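PDB 4KKI: transcobalamin-1 from Homo sapiens, which binds vitamin B12 (cobalamin) with femtomolar affinity, carries it, and protects it from the acid of the stomach. Local coordinates for residues 384-389 and 400-405; 356-361 and 426-431; 138-143 and 174-179. All coordinates share one frame; numbering follows the deposited sequence.

Interaction 1 (384-389 and 400-405); sequences PYITCI and TYWELL
Trp402 holds CG anti to its own carbonyl carbon (chi1 -67°), and with chi2 at 101° the indole reaches across to the far end of strand 384-389. There Ile389, its CG1 likewise opposite the carbonyl carbon (chi1 -61°) and its CD1 extended, crosses over one face of the indole at a slant. Ile389 CB stands 3.9 Å from the centroid of the six-membered ring, a CH-pi contact over the face; CB comes closest at Trp402 CZ2 (3.6 Å), while CG1 sits over the middle of the ring system and CD1 runs on toward CE3. At the indole edge, in its plane, the carbonyl Thr387 O meets Trp402 CD1 at 3.2 Å; the ring N-H of NE1 is bonded to Leu392 O, which helps fix the rotation of the indole. Both strands belong to the C-terminal beta domain and to different sheets, 384-389 being the middle strand of a three-stranded antiparallel one, where Thr387 and Cys388 together face Thr376 as a classic beta bulge. The axes of the two strands pass 6.9 Å apart, and one water bridges their backbones. It accepts from Trp402 N at 2.9 Å and donates to Ile386 O at 2.8 Å. The same water is hydrogen-bonded to Tyr385 OH at 3.1 Å. Replacing Trp402 with an alanine would probably open a gap beneath Ile389 and leave Leu392 O without its indole donor. Ile386 CG2 rests more loosely against Trp402 CB, at 4.3 Å. Cyanocobalamin is held by backbone atoms of both strands: Ile386 O and Trp402 O each bond to its N45, and Leu404 N to its O39.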
ATOM      1  N   PRO A 384       5.387 -13.558  -2.825  1.00 48.99           N
ATOM      2  CA  PRO A 384       6.538 -14.098  -2.089  1.00 49.76           C
ATOM      3  C   PRO A 384       7.366 -13.000  -1.433  1.00 40.53           C
ATOM      4  O   PRO A 384       7.873 -12.113  -2.118  1.00 39.94           O
ATOM      5  CB  PRO A 384       7.359 -14.791  -3.183  1.00 40.50           C
ATOM      6  CG  PRO A 384       6.380 -15.083  -4.267  1.00 44.02           C
ATOM      7  CD  PRO A 384       5.415 -13.938  -4.246  1.00 38.58           C
ATOM      8  N   TYR A 385       7.499 -13.066  -0.114  1.00 45.19           N
ATOM      9  CA  TYR A 385       8.267 -12.083   0.636  1.00 39.87           C
ATOM     10  C   TYR A 385       9.465 -12.763   1.288  1.00 48.51           C
ATOM     11  O   TYR A 385       9.316 -13.787   1.956  1.00 48.82           O
ATOM     12  CB  TYR A 385       7.385 -11.420   1.699  1.00 43.27           C
ATOM     13  CG  TYR A 385       8.091 -10.375   2.538  1.00 48.45           C
ATOM     14  CD1 TYR A 385       8.249  -9.074   2.073  1.00 41.45           C
ATOM     15  CD2 TYR A 385       8.590 -10.687   3.797  1.00 47.28           C
ATOM     16  CE1 TYR A 385       8.892  -8.115   2.836  1.00 38.63           C
ATOM     17  CE2 TYR A 385       9.236  -9.735   4.567  1.00 50.45           C
ATOM     18  CZ  TYR A 385       9.383  -8.449   4.082  1.00 50.17           C
ATOM     19  OH  TYR A 385      10.023  -7.497   4.842  1.00 50.68           O
ATOM     20  N   ILE A 386      10.652 -12.196   1.088  1.00 45.42           N
ATOM     21  CA  ILE A 386      11.877 -12.767   1.642  1.00 39.96           C
ATOM     22  C   ILE A 386      12.080 -12.339   3.092  1.00 45.01           C
ATOM     23  O   ILE A 386      12.329 -11.165   3.376  1.00 46.33           O
ATOM     24  CB  ILE A 386      13.118 -12.370   0.819  1.00 44.50           C
ATOM     25  CG1 ILE A 386      12.898 -12.673  -0.666  1.00 42.52           C
ATOM     26  CG2 ILE A 386      14.358 -13.085   1.343  1.00 39.20           C
ATOM     27  CD1 ILE A 386      12.510 -14.110  -0.947  1.00 44.35           C
ATOM     28  N   THR A 387      11.976 -13.299   4.005  1.00 44.65           N
ATOM     29  CA  THR A 387      12.092 -13.016   5.431  1.00 44.75           C
ATOM     30  C   THR A 387      13.480 -13.342   5.965  1.00 49.41           C
ATOM     31  O   THR A 387      14.057 -12.567   6.730  1.00 51.60           O
ATOM     32  CB  THR A 387      11.050 -13.801   6.253  1.00 45.11           C
ATOM     33  OG1 THR A 387      11.243 -15.207   6.057  1.00 47.79           O
ATOM     34  CG2 THR A 387       9.636 -13.426   5.828  1.00 40.66           C
ATOM     35  N   CYS A 388      14.014 -14.492   5.565  1.00 47.18           N
ATOM     36  CA  CYS A 388      15.297 -14.945   6.088  1.00 55.59           C
ATOM     37  C   CYS A 388      16.223 -15.457   4.994  1.00 53.92           C
ATOM     38  O   CYS A 388      15.778 -16.067   4.021  1.00 51.24           O
ATOM     39  CB  CYS A 388      15.098 -16.052   7.128  1.00 51.35           C
ATOM     40  SG  CYS A 388      13.817 -15.746   8.365  1.00 60.45           S
ATOM     41  N   ILE A 389      17.513 -15.194   5.165  1.00 53.46           N
ATOM     42  CA  ILE A 389      18.561 -15.818   4.365  1.00 53.49           C
ATOM     43  C   ILE A 389      19.678 -16.243   5.312  1.00 48.85           C
ATOM     44  O   ILE A 389      20.071 -15.471   6.188  1.00 51.27           O
ATOM     45  CB  ILE A 389      19.119 -14.859   3.298  1.00 53.79           C
ATOM     46  CG1 ILE A 389      18.019 -14.443   2.323  1.00 54.52           C
ATOM     47  CG2 ILE A 389      20.270 -15.506   2.542  1.00 44.83           C
ATOM     48  CD1 ILE A 389      18.504 -13.583   1.189  1.00 49.84           C
ATOM     49  N   THR A 400      15.068  -3.933  10.525  1.00 57.44           N
ATOM     50  CA  THR A 400      15.940  -4.564   9.544  1.00 49.94           C
ATOM     51  C   THR A 400      15.131  -5.375   8.541  1.00 47.37           C
ATOM     52  O   THR A 400      14.069  -5.899   8.874  1.00 46.49           O
ATOM     53  CB  THR A 400      16.946  -5.509  10.219  1.00 49.33           C
ATOM     54  OG1 THR A 400      16.240  -6.578  10.861  1.00 47.47           O
ATOM     55  CG2 THR A 400      17.776  -4.762  11.249  1.00 47.34           C
ATOM     56  N   TYR A 401      15.639  -5.486   7.316  1.00 47.08           N
ATOM     57  CA  TYR A 401      14.964  -6.267   6.285  1.00 46.55           C
ATOM     58  C   TYR A 401      15.896  -6.619   5.131  1.00 47.33           C
ATOM     59  O   TYR A 401      16.992  -6.075   5.014  1.00 42.81           O
ATOM     60  CB  TYR A 401      13.750  -5.512   5.748  1.00 41.36           C
ATOM     61  CG  TYR A 401      14.091  -4.370   4.814  1.00 49.07           C
ATOM     62  CD1 TYR A 401      14.653  -3.195   5.297  1.00 49.66           C
ATOM     63  CD2 TYR A 401      13.840  -4.465   3.450  1.00 47.17           C
ATOM     64  CE1 TYR A 401      14.962  -2.148   4.447  1.00 54.00           C
ATOM     65  CE2 TYR A 401      14.144  -3.424   2.593  1.00 52.59           C
ATOM     66  CZ  TYR A 401      14.705  -2.267   3.096  1.00 59.41           C
ATOM     67  OH  TYR A 401      15.009  -1.228   2.248  1.00 51.98           O
ATOM     68  N   TRP A 402      15.447  -7.537   4.281  1.00 41.97           N
ATOM     69  CA  TRP A 402      16.192  -7.893   3.080  1.00 44.26           C
ATOM     70  C   TRP A 402      15.715  -7.049   1.903  1.00 51.43           C
ATOM     71  O   TRP A 402      14.525  -7.016   1.590  1.00 39.34           O
ATOM     72  CB  TRP A 402      16.047  -9.385   2.769  1.00 39.18           C
ATOM     73  CG  TRP A 402      16.705 -10.277   3.782  1.00 48.84           C
ATOM     74  CD1 TRP A 402      16.095 -10.958   4.797  1.00 46.93           C
ATOM     75  CD2 TRP A 402      18.101 -10.581   3.881  1.00 51.38           C
ATOM     76  NE1 TRP A 402      17.023 -11.667   5.520  1.00 53.86           N
ATOM     77  CE2 TRP A 402      18.267 -11.452   4.976  1.00 52.68           C
ATOM     78  CE3 TRP A 402      19.233 -10.200   3.148  1.00 47.26           C
ATOM     79  CZ2 TRP A 402      19.510 -11.951   5.359  1.00 57.17           C
ATOM     80  CZ3 TRP A 402      20.469 -10.696   3.529  1.00 46.41           C
ATOM     81  CH2 TRP A 402      20.598 -11.561   4.624  1.00 49.14           C
ATOM     82  N   GLU A 403      16.655  -6.364   1.260  1.00 50.06           N
ATOM     83  CA  GLU A 403      16.338  -5.466   0.155  1.00 42.68           C
ATOM     84  C   GLU A 403      16.764  -6.071  -1.178  1.00 49.49           C
ATOM     85  O   GLU A 403      17.850  -6.638  -1.296  1.00 47.89           O
ATOM     86  CB  GLU A 403      17.024  -4.116   0.367  1.00 48.99           C
ATOM     87  CG  GLU A 403      16.689  -3.062  -0.670  1.00 49.40           C
ATOM     88  CD  GLU A 403      17.509  -1.798  -0.494  1.00 55.83           C
ATOM     89  OE1 GLU A 403      17.112  -0.747  -1.039  1.00 53.87           O
ATOM     90  OE2 GLU A 403      18.554  -1.856   0.190  1.00 59.67           O
ATOM     91  N   LEU A 404      15.901  -5.949  -2.182  1.00 44.62           N
ATOM     92  CA  LEU A 404      16.194  -6.479  -3.508  1.00 45.03           C
ATOM     93  C   LEU A 404      16.707  -5.369  -4.419  1.00 46.86           C
ATOM     94  O   LEU A 404      16.084  -4.313  -4.534  1.00 46.81           O
ATOM     95  CB  LEU A 404      14.946  -7.121  -4.111  1.00 41.68           C
ATOM     96  CG  LEU A 404      14.185  -8.101  -3.216  1.00 48.79           C
ATOM     97  CD1 LEU A 404      13.018  -8.702  -3.976  1.00 41.60           C
ATOM     98  CD2 LEU A 404      15.104  -9.194  -2.673  1.00 47.65           C
ATOM     99  N   LEU A 405      17.850  -5.605  -5.060  1.00 46.57           N
ATOM    100  CA  LEU A 405      18.459  -4.587  -5.911  1.00 46.28           C
ATOM    101  C   LEU A 405      18.946  -5.134  -7.247  1.00 51.68           C
ATOM    102  O   LEU A 405      19.268  -6.316  -7.374  1.00 60.91           O
ATOM    103  CB  LEU A 405      19.624  -3.894  -5.193  1.00 43.21           C
ATOM    104  CG  LEU A 405      19.337  -3.189  -3.866  1.00 51.58           C
ATOM    105  CD1 LEU A 405      19.610  -4.130  -2.706  1.00 54.12           C
ATOM    106  CD2 LEU A 405      20.151  -1.911  -3.732  1.00 55.21           C
TER
HETATM  107  O   HOH W   1      12.878  -8.715   4.686  1.00 43.68           O

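Interaction 2 (356-361 and 426-431); sequences SVFLSV and LEVRWS
Mainly apolar contacts join the start of helix 358-368 to segment 426-431, and Phe358 carries most of them. With CG anti to the backbone N (chi1 -167°), its ring extends to the strand and presents its rim: Val428 CG2 meets CE1 in the ring plane at 3.6 Å. Leu426 runs antiparallel past Phe358, its CB 3.8 Å from Phe358 CE2 and its CD2 only slightly farther. One turn along the helix, Val361 CG2 packs on the other branch of the leucine, 3.8 Å from Leu426 CD1, so both methyls of Leu426 are engaged by the helix. A backbone oxygen, Glu427 O, also lies at the Phe358 rim, 3.9 Å from CZ. The polar pairing belongs to the strand itself. Arg429 holds Glu427 through NE to OE2 (2.9 Å) and NH2 to OE1 (3.2 Å); both oxygens lie near the guanidinium plane but are met from above the carboxylate plane. Glu427 OE2 also forms a salt bridge with Arg341, so two arginines probably stabilise the charged carboxylate. Val357 is the helix N-cap residue. Phe358 also packs on Leu404 and Leu411, both cobalamin-binding residues. The arrangement is that of a helix packed on a mixed beta sheet, within the globular C-terminal beta domain.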
ATOM      1  N   SER A 356      12.552 -15.587 -16.594  1.00 63.51           N
ATOM      2  CA  SER A 356      12.498 -16.051 -15.218  1.00 58.43           C
ATOM      3  C   SER A 356      12.406 -14.854 -14.289  1.00 57.82           C
ATOM      4  O   SER A 356      12.811 -13.756 -14.645  1.00 48.95           O
ATOM      5  CB  SER A 356      13.737 -16.876 -14.886  1.00 62.00           C
ATOM      6  OG  SER A 356      13.589 -18.217 -15.302  1.00 64.61           O
ATOM      7  N   VAL A 357      11.871 -15.062 -13.098  1.00 56.21           N
ATOM      8  CA  VAL A 357      11.783 -13.972 -12.138  1.00 53.41           C
ATOM      9  C   VAL A 357      12.946 -13.998 -11.153  1.00 54.82           C
ATOM     10  O   VAL A 357      13.705 -14.965 -11.096  1.00 54.37           O
ATOM     11  CB  VAL A 357      10.443 -13.981 -11.371  1.00 48.90           C
ATOM     12  CG1 VAL A 357       9.285 -13.751 -12.331  1.00 43.37           C
ATOM     13  CG2 VAL A 357      10.266 -15.286 -10.604  1.00 38.85           C
ATOM     14  N   PHE A 358      13.072 -12.916 -10.391  1.00 54.43           N
ATOM     15  CA  PHE A 358      14.120 -12.765  -9.390  1.00 49.40           C
ATOM     16  C   PHE A 358      14.137 -13.947  -8.415  1.00 54.81           C
ATOM     17  O   PHE A 358      15.200 -14.382  -7.976  1.00 51.41           O
ATOM     18  CB  PHE A 358      13.908 -11.447  -8.637  1.00 45.83           C
ATOM     19  CG  PHE A 358      15.083 -11.011  -7.803  1.00 41.41           C
ATOM     20  CD1 PHE A 358      15.336 -11.595  -6.572  1.00 41.04           C
ATOM     21  CD2 PHE A 358      15.912  -9.988  -8.233  1.00 46.05           C
ATOM     22  CE1 PHE A 358      16.406 -11.186  -5.800  1.00 44.55           C
ATOM     23  CE2 PHE A 358      16.984  -9.573  -7.462  1.00 48.87           C
ATOM     24  CZ  PHE A 358      17.228 -10.172  -6.243  1.00 48.28           C
ATOM     25  N   LEU A 359      12.956 -14.462  -8.085  1.00 50.01           N
ATOM     26  CA  LEU A 359      12.838 -15.587  -7.159  1.00 52.46           C
ATOM     27  C   LEU A 359      13.467 -16.862  -7.722  1.00 59.22           C
ATOM     28  O   LEU A 359      14.062 -17.648  -6.985  1.00 55.53           O
ATOM     29  CB  LEU A 359      11.372 -15.843  -6.805  1.00 45.72           C
ATOM     30  CG  LEU A 359      11.090 -16.934  -5.770  1.00 46.94           C
ATOM     31  CD1 LEU A 359      11.749 -16.595  -4.445  1.00 42.80           C
ATOM     32  CD2 LEU A 359       9.590 -17.127  -5.590  1.00 49.94           C
ATOM     33  N   SER A 360      13.327 -17.063  -9.029  1.00 52.54           N
ATOM     34  CA  SER A 360      13.894 -18.234  -9.685  1.00 55.37           C
ATOM     35  C   SER A 360      15.416 -18.235  -9.557  1.00 56.62           C
ATOM     36  O   SER A 360      16.033 -19.285  -9.376  1.00 50.19           O
ATOM     37  CB  SER A 360      13.480 -18.280 -11.158  1.00 54.11           C
ATOM     38  OG  SER A 360      12.070 -18.344 -11.287  1.00 60.51           O
ATOM     39  N   VAL A 361      16.009 -17.049  -9.646  1.00 55.53           N
ATOM     40  CA  VAL A 361      17.446 -16.885  -9.467  1.00 55.41           C
ATOM     41  C   VAL A 361      17.857 -17.328  -8.069  1.00 62.90           C
ATOM     42  O   VAL A 361      18.825 -18.074  -7.901  1.00 63.87           O
ATOM     43  CB  VAL A 361      17.874 -15.419  -9.693  1.00 55.07           C
ATOM     44  CG1 VAL A 361      19.310 -15.199  -9.241  1.00 51.85           C
ATOM     45  CG2 VAL A 361      17.701 -15.036 -11.156  1.00 59.55           C
ATOM     46  N   LEU A 426      22.143  -8.639  -9.859  1.00 59.87           N
ATOM     47  CA  LEU A 426      21.089  -8.866  -8.876  1.00 62.53           C
ATOM     48  C   LEU A 426      21.672  -9.006  -7.478  1.00 60.77           C
ATOM     49  O   LEU A 426      22.692  -9.665  -7.283  1.00 56.10           O
ATOM     50  CB  LEU A 426      20.296 -10.120  -9.229  1.00 55.54           C
ATOM     51  CG  LEU A 426      19.716 -10.145 -10.640  1.00 55.73           C
ATOM     52  CD1 LEU A 426      18.949 -11.433 -10.862  1.00 61.39           C
ATOM     53  CD2 LEU A 426      18.826  -8.934 -10.870  1.00 60.28           C
ATOM     54  N   GLU A 427      21.015  -8.394  -6.500  1.00 56.86           N
ATOM     55  CA  GLU A 427      21.524  -8.417  -5.138  1.00 56.26           C
ATOM     56  C   GLU A 427      20.408  -8.432  -4.107  1.00 52.35           C
ATOM     57  O   GLU A 427      19.423  -7.704  -4.229  1.00 52.47           O
ATOM     58  CB  GLU A 427      22.438  -7.215  -4.899  1.00 60.23           C
ATOM     59  CG  GLU A 427      23.000  -7.121  -3.492  1.00 71.64           C
ATOM     60  CD  GLU A 427      23.878  -5.902  -3.301  1.00 81.15           C
ATOM     61  OE1 GLU A 427      24.238  -5.265  -4.314  1.00 93.73           O
ATOM     62  OE2 GLU A 427      24.205  -5.576  -2.142  1.00 73.70           O
ATOM     63  N   VAL A 428      20.562  -9.277  -3.094  1.00 55.57           N
ATOM     64  CA  VAL A 428      19.693  -9.234  -1.930  1.00 45.33           C
ATOM     65  C   VAL A 428      20.515  -8.735  -0.747  1.00 51.51           C
ATOM     66  O   VAL A 428      21.478  -9.380  -0.336  1.00 47.34           O
ATOM     67  CB  VAL A 428      19.093 -10.606  -1.607  1.00 48.58           C
ATOM     68  CG1 VAL A 428      18.032 -10.465  -0.528  1.00 54.34           C
ATOM     69  CG2 VAL A 428      18.496 -11.227  -2.860  1.00 48.87           C
ATOM     70  N   ARG A 429      20.130  -7.583  -0.207  1.00 50.98           N
ATOM     71  CA  ARG A 429      20.953  -6.869   0.763  1.00 50.19           C
ATOM     72  C   ARG A 429      20.296  -6.741   2.138  1.00 45.04           C
ATOM     73  O   ARG A 429      19.130  -6.367   2.250  1.00 46.68           O
ATOM     74  CB  ARG A 429      21.295  -5.480   0.214  1.00 55.26           C
ATOM     75  CG  ARG A 429      22.070  -4.578   1.162  1.00 58.08           C
ATOM     76  CD  ARG A 429      22.322  -3.216   0.526  1.00 57.30           C
ATOM     77  NE  ARG A 429      22.984  -3.335  -0.773  1.00 67.86           N
ATOM     78  CZ  ARG A 429      23.247  -2.311  -1.580  1.00 62.93           C
ATOM     79  NH1 ARG A 429      22.907  -1.080  -1.228  1.00 56.91           N
ATOM     80  NH2 ARG A 429      23.851  -2.519  -2.743  1.00 56.02           N
ATOM     81  N   TRP A 430      21.059  -7.052   3.180  1.00 45.29           N
ATOM     82  CA  TRP A 430      20.611  -6.856   4.553  1.00 51.70           C
ATOM     83  C   TRP A 430      20.631  -5.364   4.884  1.00 44.79           C
ATOM     84  O   TRP A 430      21.691  -4.744   4.890  1.00 44.51           O
ATOM     85  CB  TRP A 430      21.523  -7.632   5.504  1.00 46.68           C
ATOM     86  CG  TRP A 430      21.150  -7.519   6.944  1.00 54.87           C
ATOM     87  CD1 TRP A 430      21.819  -6.827   7.910  1.00 53.43           C
ATOM     88  CD2 TRP A 430      20.021  -8.119   7.587  1.00 53.62           C
ATOM     89  NE1 TRP A 430      21.177  -6.960   9.116  1.00 55.94           N
ATOM     90  CE2 TRP A 430      20.070  -7.748   8.945  1.00 57.99           C
ATOM     91  CE3 TRP A 430      18.974  -8.936   7.147  1.00 54.36           C
ATOM     92  CZ2 TRP A 430      19.112  -8.165   9.868  1.00 52.78           C
ATOM     93  CZ3 TRP A 430      18.023  -9.349   8.065  1.00 59.12           C
ATOM     94  CH2 TRP A 430      18.098  -8.961   9.410  1.00 55.90           C
ATOM     95  N   SER A 431      19.461  -4.789   5.154  1.00 48.53           N
ATOM     96  CA  SER A 431      19.352  -3.336   5.284  1.00 53.83           C
ATOM     97  C   SER A 431      18.529  -2.873   6.486  1.00 58.53           C
ATOM     98  O   SER A 431      17.792  -3.651   7.090  1.00 51.43           O
ATOM     99  CB  SER A 431      18.766  -2.739   4.003  1.00 54.80           C
ATOM    100  OG  SER A 431      19.475  -3.187   2.861  1.00 58.24           O
TER

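Interaction 3 (138-143 and 174-179); sequences GTPLTN and NKNYYF
Asn176 reaches the 138-143 loop with its carboxamide, sent there by CG lying anti to its carbonyl carbon (chi1 -69°), and here the contact is close: ND2 donates to Gly138 O at 3.1 Å (N-H...O 151°), coming in 32° off the carbonyl plane. From the same amide, OD1 lies 3.4 Å from Pro140 CD, proline ring and asparagine reaching in from opposing sides. The carboxamide is also held by Asn174, whose OD1 accepts twice, from Asn176 ND2 on a lone pair (2.7 Å) and from Asn176 N (2.9 Å), the second bond closing an Asx turn. Gly138 adopts a positive phi, where a side chain would collide with the preceding carbonyl oxygen and press toward Lys175 CE. Lys175 marks the looser, partly exposed side: NZ of its extended chain stays 4.1 Å from Thr139 OG1, but hydrogen-bonds Asn137 O, just before Gly138, so the lysine too holds the loop. At the far end of the loop, Asn143 ND2 and Thr142 O bind cyanocobalamin directly. The two N-H bonds of Asn176 ND2 can thus serve Asn174 and Gly138, and this amide links Asn174 and the 3-10 turn to the loop through directional bonds.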
ATOM      1  N   GLY A 138      10.163   4.267  19.279  1.00 72.21           N
ATOM      2  CA  GLY A 138       9.391   4.931  18.247  1.00 58.83           C
ATOM      3  C   GLY A 138       8.972   4.046  17.087  1.00 58.25           C
ATOM      4  O   GLY A 138       8.352   4.520  16.140  1.00 54.64           O
ATOM      5  N   THR A 139       9.311   2.763  17.149  1.00 57.13           N
ATOM      6  CA  THR A 139       8.919   1.822  16.101  1.00 56.10           C
ATOM      7  C   THR A 139       7.576   1.174  16.428  1.00 57.43           C
ATOM      8  O   THR A 139       7.420   0.552  17.478  1.00 55.36           O
ATOM      9  CB  THR A 139       9.979   0.717  15.895  1.00 51.11           C
ATOM     10  OG1 THR A 139      11.257   1.319  15.670  1.00 57.64           O
ATOM     11  CG2 THR A 139       9.623  -0.147  14.703  1.00 49.31           C
ATOM     12  N   PRO A 140       6.593   1.323  15.529  1.00 51.53           N
ATOM     13  CA  PRO A 140       5.284   0.697  15.734  1.00 47.62           C
ATOM     14  C   PRO A 140       5.354  -0.811  15.533  1.00 51.91           C
ATOM     15  O   PRO A 140       6.410  -1.334  15.175  1.00 52.26           O
ATOM     16  CB  PRO A 140       4.419   1.341  14.649  1.00 44.35           C
ATOM     17  CG  PRO A 140       5.383   1.708  13.578  1.00 41.84           C
ATOM     18  CD  PRO A 140       6.644   2.105  14.283  1.00 45.51           C
ATOM     19  N   LEU A 141       4.243  -1.498  15.778  1.00 53.90           N
ATOM     20  CA  LEU A 141       4.168  -2.935  15.550  1.00 52.82           C
ATOM     21  C   LEU A 141       4.324  -3.229  14.067  1.00 48.42           C
ATOM     22  O   LEU A 141       4.958  -4.211  13.680  1.00 51.95           O
ATOM     23  CB  LEU A 141       2.838  -3.491  16.065  1.00 50.67           C
ATOM     24  CG  LEU A 141       2.706  -3.623  17.583  1.00 51.98           C
ATOM     25  CD1 LEU A 141       1.289  -4.017  17.975  1.00 43.03           C
ATOM     26  CD2 LEU A 141       3.711  -4.638  18.108  1.00 48.12           C
ATOM     27  N   THR A 142       3.747  -2.363  13.239  1.00 47.38           N
ATOM     28  CA  THR A 142       3.844  -2.500  11.793  1.00 42.21           C
ATOM     29  C   THR A 142       4.616  -1.336  11.170  1.00 44.39           C
ATOM     30  O   THR A 142       5.840  -1.383  11.062  1.00 44.92           O
ATOM     31  CB  THR A 142       2.453  -2.606  11.141  1.00 45.52           C
ATOM     32  OG1 THR A 142       1.696  -1.422  11.425  1.00 43.61           O
ATOM     33  CG2 THR A 142       1.707  -3.820  11.677  1.00 37.65           C
ATOM     34  N   ASN A 143       3.898  -0.294  10.766  1.00 41.02           N
ATOM     35  CA  ASN A 143       4.513   0.837  10.081  1.00 34.41           C
ATOM     36  C   ASN A 143       3.578   2.044  10.062  1.00 41.52           C
ATOM     37  O   ASN A 143       2.447   1.963  10.540  1.00 44.62           O
ATOM     38  CB  ASN A 143       4.885   0.438   8.654  1.00 39.35           C
ATOM     39  CG  ASN A 143       3.724  -0.180   7.908  1.00 40.06           C
ATOM     40  OD1 ASN A 143       2.771   0.508   7.550  1.00 42.16           O
ATOM     41  ND2 ASN A 143       3.791  -1.485   7.677  1.00 40.96           N
ATOM     42  N   ASN A 174       9.455  12.591  11.388  1.00 46.12           N
ATOM     43  CA  ASN A 174       9.521  11.279  12.023  1.00 47.04           C
ATOM     44  C   ASN A 174      10.185  10.257  11.109  1.00 51.59           C
ATOM     45  O   ASN A 174       9.913  10.217   9.910  1.00 52.53           O
ATOM     46  CB  ASN A 174       8.127  10.793  12.420  1.00 45.27           C
ATOM     47  CG  ASN A 174       8.166   9.539  13.274  1.00 49.48           C
ATOM     48  OD1 ASN A 174       8.362   8.432  12.769  1.00 52.60           O
ATOM     49  ND2 ASN A 174       7.972   9.707  14.576  1.00 43.05           N
ATOM     50  N   LYS A 175      11.049   9.431  11.689  1.00 47.73           N
ATOM     51  CA  LYS A 175      11.856   8.488  10.923  1.00 54.20           C
ATOM     52  C   LYS A 175      11.022   7.466  10.153  1.00 49.18           C
ATOM     53  O   LYS A 175      11.462   6.944   9.128  1.00 55.22           O
ATOM     54  CB  LYS A 175      12.842   7.764  11.844  1.00 67.86           C
ATOM     55  CG  LYS A 175      12.181   6.994  12.977  1.00 75.58           C
ATOM     56  CD  LYS A 175      13.206   6.248  13.818  1.00 84.21           C
ATOM     57  CE  LYS A 175      12.533   5.447  14.923  1.00 86.49           C
ATOM     58  NZ  LYS A 175      13.517   4.682  15.739  1.00 94.83           N
ATOM     59  N   ASN A 176       9.817   7.192  10.640  1.00 46.21           N
ATOM     60  CA  ASN A 176       8.975   6.157  10.050  1.00 46.80           C
ATOM     61  C   ASN A 176       8.414   6.513   8.678  1.00 44.75           C
ATOM     62  O   ASN A 176       7.769   5.688   8.031  1.00 46.07           O
ATOM     63  CB  ASN A 176       7.839   5.779  11.000  1.00 45.26           C
ATOM     64  CG  ASN A 176       8.335   5.055  12.232  1.00 55.14           C
ATOM     65  OD1 ASN A 176       8.638   3.865  12.183  1.00 51.17           O
ATOM     66  ND2 ASN A 176       8.419   5.772  13.348  1.00 49.53           N
ATOM     67  N   TYR A 177       8.659   7.743   8.240  1.00 39.47           N
ATOM     68  CA  TYR A 177       8.264   8.168   6.906  1.00 45.41           C
ATOM     69  C   TYR A 177       9.330   7.779   5.890  1.00 43.52           C
ATOM     70  O   TYR A 177       9.132   7.923   4.685  1.00 43.98           O
ATOM     71  CB  TYR A 177       8.050   9.682   6.864  1.00 40.59           C
ATOM     72  CG  TYR A 177       6.729  10.151   7.432  1.00 37.82           C
ATOM     73  CD1 TYR A 177       5.539   9.926   6.752  1.00 35.34           C
ATOM     74  CD2 TYR A 177       6.676  10.842   8.635  1.00 37.14           C
ATOM     75  CE1 TYR A 177       4.328  10.366   7.263  1.00 37.23           C
ATOM     76  CE2 TYR A 177       5.473  11.284   9.153  1.00 43.18           C
ATOM     77  CZ  TYR A 177       4.304  11.045   8.463  1.00 45.39           C
ATOM     78  OH  TYR A 177       3.107  11.487   8.981  1.00 44.00           O
ATOM     79  N   TYR A 178      10.459   7.283   6.388  1.00 45.96           N
ATOM     80  CA  TYR A 178      11.611   7.001   5.538  1.00 49.13           C
ATOM     81  C   TYR A 178      12.091   5.558   5.661  1.00 51.31           C
ATOM     82  O   TYR A 178      12.177   5.009   6.759  1.00 59.37           O
ATOM     83  CB  TYR A 178      12.761   7.958   5.872  1.00 46.85           C
ATOM     84  CG  TYR A 178      12.367   9.418   5.843  1.00 51.43           C
ATOM     85  CD1 TYR A 178      11.854  10.041   6.973  1.00 44.60           C
ATOM     86  CD2 TYR A 178      12.505  10.172   4.685  1.00 50.43           C
ATOM     87  CE1 TYR A 178      11.489  11.373   6.952  1.00 50.77           C
ATOM     88  CE2 TYR A 178      12.142  11.507   4.654  1.00 50.16           C
ATOM     89  CZ  TYR A 178      11.634  12.100   5.790  1.00 56.65           C
ATOM     90  OH  TYR A 178      11.271  13.426   5.770  1.00 66.49           O
ATOM     91  N   PHE A 179      12.395   4.947   4.522  1.00 56.91           N
ATOM     92  CA  PHE A 179      13.034   3.640   4.500  1.00 56.26           C
ATOM     93  C   PHE A 179      14.466   3.827   4.025  1.00 62.60           C
ATOM     94  O   PHE A 179      14.740   3.805   2.826  1.00 63.24           O
ATOM     95  CB  PHE A 179      12.283   2.683   3.576  1.00 50.67           C
ATOM     96  CG  PHE A 179      10.901   2.345   4.052  1.00 53.33           C
ATOM     97  CD1 PHE A 179      10.626   2.246   5.405  1.00 61.72           C
ATOM     98  CD2 PHE A 179       9.875   2.134   3.147  1.00 55.70           C
ATOM     99  CE1 PHE A 179       9.354   1.937   5.849  1.00 61.40           C
ATOM    100  CE2 PHE A 179       8.600   1.827   3.583  1.00 54.86           C
ATOM    101  CZ  PHE A 179       8.340   1.728   4.936  1.00 54.76           C
TER

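Interactions 1 and 2 both lie in the C-terminal beta domain and share a sheet, strands 400-406 and 426-432 being neighbours in it; probable backbone bonds join them at Glu403 N to Arg429 O and Leu405 N to Glu427 O. Interaction 1 is nested along the chain within the loop closed by interaction 2. All three are largely buried, with Gly138 and Lys175 of interaction 3 partly exposed. Interaction 2 is mainly apolar, with no polar bond between its side chains across the contact, whereas interaction 1, at the ligand, adds a bridging water to its aromatic packing. Interaction 3, in the alpha domain, is crossed by a single side-chain amide bond. Interactions 1 and 3 contribute cobalamin-binding residues from the two domains.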